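Local coordinates for exocyst complex component EXO70 (Saccharomyces cerevisiae, PDB 2B1E), which helps to assemble the exocyst, the complex that tethers secretory vesicles to sites of exocytosis in yeast, at residues E311-T316 / V381-K386; D374-L379 / M419-V424. All coordinates share one frame; numbering follows the deposited sequence.

From the N terminus, the chain passes residues 311-316, then 374-379 and 381-386 on the single helix 364-391, and lastly 419-424. Contact 1 closes a loop of 64 residues between 316 and 381; contact 2 closes one of 39 between 379 and 419. Because 374-379 falls inside the first loop and 419-424 beyond it, the loops cross rather than nest. Helix 364-391 thus joins helix 311-323 to helix 410-429. The contact centres are about 7 Å apart, and they touch: Thr313 of contact 1 probably hydrogen-bonds to the side-chain amide of Asn420 of contact 2 and packs on Leu379, and Leu383 packs on Asn420.

Contact 1: E311-T316 / V381-K386; sequences EATVDT and VNLERK
Leu383 reaches from helix 364-391 to the first turn of helix 311-323, where it meets Thr313 and Ala312. The close part of the contact is its CD1 methyl, which lies 3.4 Å from Thr313 OG1, the two side chains meeting at about a right angle. On the other branch the fit is slacker, with Leu383 CD2 and Ala312 CB 4.4 Å apart. The threonine torsion decides which group faces the leucine: with chi1 at -63°, OG1 sits beside the backbone N while CG2 is anti to it. The hydroxyl, though set against a methyl, is not left without a polar partner, since it probably hydrogen-bonds to the side-chain amide of Asn420 on helix 410-429. Three helices therefore converge here, an arrangement in keeping with the helical bundles that make up the Exo70 rod, and Ile417 and Thr310 also pack on Leu383. Only 88 Å² is buried between the two segments, consistent with a leucine that owes much of its burial to other neighbours. One turn on from Ala312, Thr316 OG1 folds back to Ala312 O at 2.8 Å, above the carbonyl plane, while Thr316 N reaches that oxygen from the opposite face, so two donors grip one acceptor. Toward the looser side, Lys386 NZ stays 5.8 Å from Ala312 CB and hydrogen-bonds instead to Ile300 O. On the far side of helix 311-323, Glu311 and Val314 are exposed to solvent.

Contact 2: D374-L379 / M419-V424; sequences DCIDTL and MNLTLV
In the near-antiparallel pair of helices 364-391 and 410-429, part of the Exo70 C-terminal region, Ile376 meets Val424 and Leu421, and Leu379 meets Val424. The two short axes approach to 11.5 Å, with 157° between their N-to-C directions, and no hydrogen bond spans the gap. Val424 holds the middle by dividing its methyls: CG1 lies 3.9 Å from Ile376 CG2 and equally near Ile376 CD1, whereas CG2 lies 3.9 Å from Leu379 CD2. This division follows from a chi1 of 168°, which sets CG1 anti to the backbone N and CG2 beside it. Leu379 and Val424 lie alongside each other, pointing opposite ways, while the isoleucine crosses the valine at a slant. Leu421 CD2 comes to the same isoleucine methyl, 4.0 Å from Ile376 CG2, beside the valine rather than across from it. Leu445 and Leu448 of helix 440-473 also pack on Ile376, and Met317 of helix 311-323 on Val424. Polar groups keep to another face of helix 374-379: Asp374 and Asp377 both form salt bridges with Arg444. There Thr378 OG1 bonds to Asp374 O at 2.7 Å, tilted 35° from the carbonyl plane, and Thr378 N comes from the opposite face. Apolar side chains meshing without hydrogen bonds between consecutive, near-antiparallel helices are typical of the helical bundles stacked along the Exo70 rod.

Contact 1: E311-T316 / V381-K386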
loop_
_atom_site.group_PDB
_atom_site.type_symbol
_atom_site.label_atom_id
_atom_site.label_comp_id
_atom_site.label_asym_id
_atom_site.label_seq_id
_atom_site.Cartn_x
_atom_site.Cartn_y
_atom_site.Cartn_z
ATOM N N GLU A 311 18.478 8.208 17.719
ATOM C CA GLU A 311 17.798 6.981 17.347
ATOM C C GLU A 311 16.460 7.301 16.695
ATOM O O GLU A 311 15.960 6.524 15.888
ATOM C CB GLU A 311 17.616 6.091 18.579
ATOM C CG GLU A 311 18.953 5.725 19.235
ATOM C CD GLU A 311 18.817 4.730 20.378
ATOM O OE1 GLU A 311 18.136 5.052 21.381
ATOM O OE2 GLU A 311 19.401 3.625 20.271
ATOM N N ALA A 312 15.881 8.450 17.035
ATOM C CA ALA A 312 14.608 8.849 16.443
ATOM C C ALA A 312 14.834 8.959 14.941
ATOM O O ALA A 312 14.053 8.456 14.141
ATOM C CB ALA A 312 14.147 10.199 17.006
ATOM N N THR A 313 15.929 9.604 14.571
ATOM C CA THR A 313 16.274 9.795 13.170
ATOM C C THR A 313 16.581 8.456 12.502
ATOM O O THR A 313 16.049 8.155 11.434
ATOM C CB THR A 313 17.476 10.759 13.045
ATOM O OG1 THR A 313 17.090 12.043 13.555
ATOM C CG2 THR A 313 17.917 10.908 11.596
ATOM N N VAL A 314 17.430 7.653 13.137
ATOM C CA VAL A 314 17.775 6.346 12.590
ATOM C C VAL A 314 16.490 5.560 12.329
ATOM O O VAL A 314 16.287 5.042 11.238
ATOM C CB VAL A 314 18.669 5.535 13.562
ATOM C CG1 VAL A 314 19.024 4.188 12.942
ATOM C CG2 VAL A 314 19.939 6.309 13.877
ATOM N N ASP A 315 15.616 5.495 13.329
ATOM C CA ASP A 315 14.358 4.765 13.201
ATOM C C ASP A 315 13.455 5.328 12.111
ATOM O O ASP A 315 12.914 4.582 11.293
ATOM C CB ASP A 315 13.595 4.784 14.528
ATOM C CG ASP A 315 12.338 3.922 14.494
ATOM O OD1 ASP A 315 12.466 2.681 14.580
ATOM O OD2 ASP A 315 11.224 4.484 14.376
ATOM N N THR A 316 13.282 6.646 12.110
ATOM C CA THR A 316 12.424 7.293 11.126
ATOM C C THR A 316 12.835 7.008 9.682
ATOM O O THR A 316 11.981 6.752 8.834
ATOM C CB THR A 316 12.377 8.827 11.343
ATOM O OG1 THR A 316 11.842 9.108 12.641
ATOM C CG2 THR A 316 11.486 9.492 10.301
ATOM N N VAL A 381 11.476 19.335 13.115
ATOM C CA VAL A 381 10.835 20.242 14.064
ATOM C C VAL A 381 10.676 19.628 15.459
ATOM O O VAL A 381 10.891 20.302 16.463
ATOM C CB VAL A 381 9.447 20.723 13.544
ATOM C CG1 VAL A 381 8.460 19.574 13.531
ATOM C CG2 VAL A 381 8.929 21.860 14.413
ATOM N N ASN A 382 10.299 18.356 15.532
ATOM C CA ASN A 382 10.145 17.706 16.833
ATOM C C ASN A 382 11.489 17.523 17.537
ATOM O O ASN A 382 11.574 17.631 18.761
ATOM C CB ASN A 382 9.414 16.383 16.671
ATOM C CG ASN A 382 7.916 16.578 16.632
ATOM O OD1 ASN A 382 7.268 16.633 17.677
ATOM N ND2 ASN A 382 7.362 16.722 15.429
ATOM N N LEU A 383 12.542 17.252 16.775
ATOM C CA LEU A 383 13.855 17.153 17.393
ATOM C C LEU A 383 14.216 18.556 17.886
ATOM O O LEU A 383 14.856 18.707 18.924
ATOM C CB LEU A 383 14.913 16.688 16.397
ATOM C CG LEU A 383 14.985 15.191 16.108
ATOM C CD1 LEU A 383 16.034 14.930 15.047
ATOM C CD2 LEU A 383 15.303 14.431 17.397
ATOM N N GLU A 384 13.810 19.581 17.139
ATOM C CA GLU A 384 14.104 20.960 17.537
ATOM C C GLU A 384 13.344 21.318 18.807
ATOM O O GLU A 384 13.905 21.911 19.738
ATOM C CB GLU A 384 13.712 21.975 16.452
ATOM C CG GLU A 384 14.430 23.307 16.667
ATOM C CD GLU A 384 13.750 24.509 16.033
ATOM O OE1 GLU A 384 13.220 24.404 14.901
ATOM O OE2 GLU A 384 13.764 25.574 16.680
ATOM N N ARG A 385 12.055 20.988 18.825
ATOM C CA ARG A 385 11.215 21.259 19.984
ATOM C C ARG A 385 11.824 20.628 21.235
ATOM O O ARG A 385 11.943 21.275 22.275
ATOM C CB ARG A 385 9.800 20.711 19.759
ATOM C CG ARG A 385 8.900 20.820 20.984
ATOM C CD ARG A 385 7.459 20.435 20.683
ATOM N NE ARG A 385 6.782 21.422 19.841
ATOM C CZ ARG A 385 6.726 21.379 18.511
ATOM N NH1 ARG A 385 7.306 20.388 17.844
ATOM N NH2 ARG A 385 6.088 22.332 17.844
ATOM N N LYS A 386 12.219 19.367 21.127
ATOM C CA LYS A 386 12.820 18.673 22.253
ATOM C C LYS A 386 14.128 19.328 22.678
ATOM O O LYS A 386 14.410 19.458 23.866
ATOM C CB LYS A 386 13.079 17.213 21.910
ATOM C CG LYS A 386 13.771 16.479 23.046
ATOM C CD LYS A 386 14.114 15.075 22.685
ATOM C CE LYS A 386 15.314 14.992 21.770
ATOM N NZ LYS A 386 15.642 13.562 21.541
#

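Contact 2: D374-L379 / M419-V424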
loop_
_atom_site.group_PDB
_atom_site.type_symbol
_atom_site.label_atom_id
_atom_site.label_comp_id
_atom_site.label_asym_id
_atom_site.label_seq_id
_atom_site.Cartn_x
_atom_site.Cartn_y
_atom_site.Cartn_z
ATOM N N ASP A 374 6.667 15.550 4.542
ATOM C CA ASP A 374 6.000 15.880 5.799
ATOM C C ASP A 374 6.657 15.119 6.948
ATOM O O ASP A 374 6.813 15.655 8.047
ATOM C CB ASP A 374 4.511 15.531 5.731
ATOM C CG ASP A 374 3.699 16.583 5.000
ATOM O OD1 ASP A 374 4.274 17.620 4.610
ATOM O OD2 ASP A 374 2.480 16.374 4.824
ATOM N N CYS A 375 7.050 13.875 6.683
ATOM C CA CYS A 375 7.706 13.044 7.685
ATOM C C CYS A 375 9.048 13.637 8.110
ATOM O O CYS A 375 9.371 13.681 9.302
ATOM C CB CYS A 375 7.928 11.624 7.143
ATOM S SG CYS A 375 6.460 10.544 7.183
ATOM N N ILE A 376 9.836 14.083 7.134
ATOM C CA ILE A 376 11.137 14.666 7.429
ATOM C C ILE A 376 10.961 16.003 8.145
ATOM O O ILE A 376 11.739 16.333 9.037
ATOM C CB ILE A 376 11.969 14.825 6.140
ATOM C CG1 ILE A 376 12.237 13.436 5.549
ATOM C CG2 ILE A 376 13.295 15.512 6.441
ATOM C CD1 ILE A 376 12.797 13.462 4.139
ATOM N N ASP A 377 9.931 16.762 7.772
ATOM C CA ASP A 377 9.660 18.035 8.440
ATOM C C ASP A 377 9.318 17.768 9.906
ATOM O O ASP A 377 9.775 18.476 10.813
ATOM C CB ASP A 377 8.462 18.752 7.808
ATOM C CG ASP A 377 8.832 19.575 6.587
ATOM O OD1 ASP A 377 10.037 19.735 6.295
ATOM O OD2 ASP A 377 7.897 20.073 5.922
ATOM N N THR A 378 8.489 16.751 10.130
ATOM C CA THR A 378 8.055 16.400 11.475
ATOM C C THR A 378 9.233 15.973 12.336
ATOM O O THR A 378 9.307 16.320 13.511
ATOM C CB THR A 378 6.993 15.274 11.431
ATOM O OG1 THR A 378 5.905 15.697 10.600
ATOM C CG2 THR A 378 6.470 14.968 12.837
ATOM N N LEU A 379 10.152 15.217 11.752
ATOM C CA LEU A 379 11.337 14.771 12.479
ATOM C C LEU A 379 12.199 15.965 12.907
ATOM O O LEU A 379 12.588 16.089 14.073
ATOM C CB LEU A 379 12.174 13.836 11.601
ATOM C CG LEU A 379 13.541 13.447 12.172
ATOM C CD1 LEU A 379 13.371 12.614 13.457
ATOM C CD2 LEU A 379 14.306 12.668 11.123
ATOM N N MET A 419 23.030 17.769 11.805
ATOM C CA MET A 419 23.733 16.493 11.879
ATOM C C MET A 419 22.754 15.360 11.607
ATOM O O MET A 419 23.110 14.347 10.997
ATOM C CB MET A 419 24.412 16.290 13.244
ATOM C CG MET A 419 25.720 17.078 13.432
ATOM S SD MET A 419 27.040 16.689 12.223
ATOM C CE MET A 419 27.539 15.077 12.811
ATOM N N ASN A 420 21.515 15.530 12.052
ATOM C CA ASN A 420 20.514 14.511 11.825
ATOM C C ASN A 420 20.053 14.553 10.367
ATOM O O ASN A 420 19.937 13.512 9.720
ATOM C CB ASN A 420 19.329 14.697 12.786
ATOM C CG ASN A 420 19.663 14.267 14.213
ATOM O OD1 ASN A 420 20.292 15.006 14.978
ATOM N ND2 ASN A 420 19.256 13.064 14.568
ATOM N N LEU A 421 19.802 15.748 9.842
ATOM C CA LEU A 421 19.374 15.860 8.453
ATOM C C LEU A 421 20.440 15.308 7.507
ATOM O O LEU A 421 20.132 14.942 6.377
ATOM C CB LEU A 421 19.066 17.313 8.093
ATOM C CG LEU A 421 17.769 17.899 8.662
ATOM C CD1 LEU A 421 17.714 19.397 8.336
ATOM C CD2 LEU A 421 16.557 17.170 8.075
ATOM N N THR A 422 21.689 15.260 7.964
ATOM C CA THR A 422 22.774 14.730 7.143
ATOM C C THR A 422 22.520 13.248 6.878
ATOM O O THR A 422 22.661 12.780 5.744
ATOM C CB THR A 422 24.145 14.908 7.828
ATOM O OG1 THR A 422 24.563 16.268 7.693
ATOM C CG2 THR A 422 25.191 13.996 7.192
ATOM N N LEU A 423 22.143 12.511 7.923
ATOM C CA LEU A 423 21.843 11.094 7.753
ATOM C C LEU A 423 20.567 10.992 6.920
ATOM O O LEU A 423 20.454 10.124 6.052
ATOM C CB LEU A 423 21.641 10.394 9.101
ATOM C CG LEU A 423 21.158 8.941 8.961
ATOM C CD1 LEU A 423 22.180 8.139 8.168
ATOM C CD2 LEU A 423 20.946 8.321 10.325
ATOM N N VAL A 424 19.611 11.887 7.166
ATOM C CA VAL A 424 18.360 11.876 6.407
ATOM C C VAL A 424 18.617 11.946 4.901
ATOM O O VAL A 424 18.034 11.187 4.122
ATOM C CB VAL A 424 17.448 13.060 6.790
ATOM C CG1 VAL A 424 16.304 13.192 5.782
ATOM C CG2 VAL A 424 16.893 12.851 8.179
#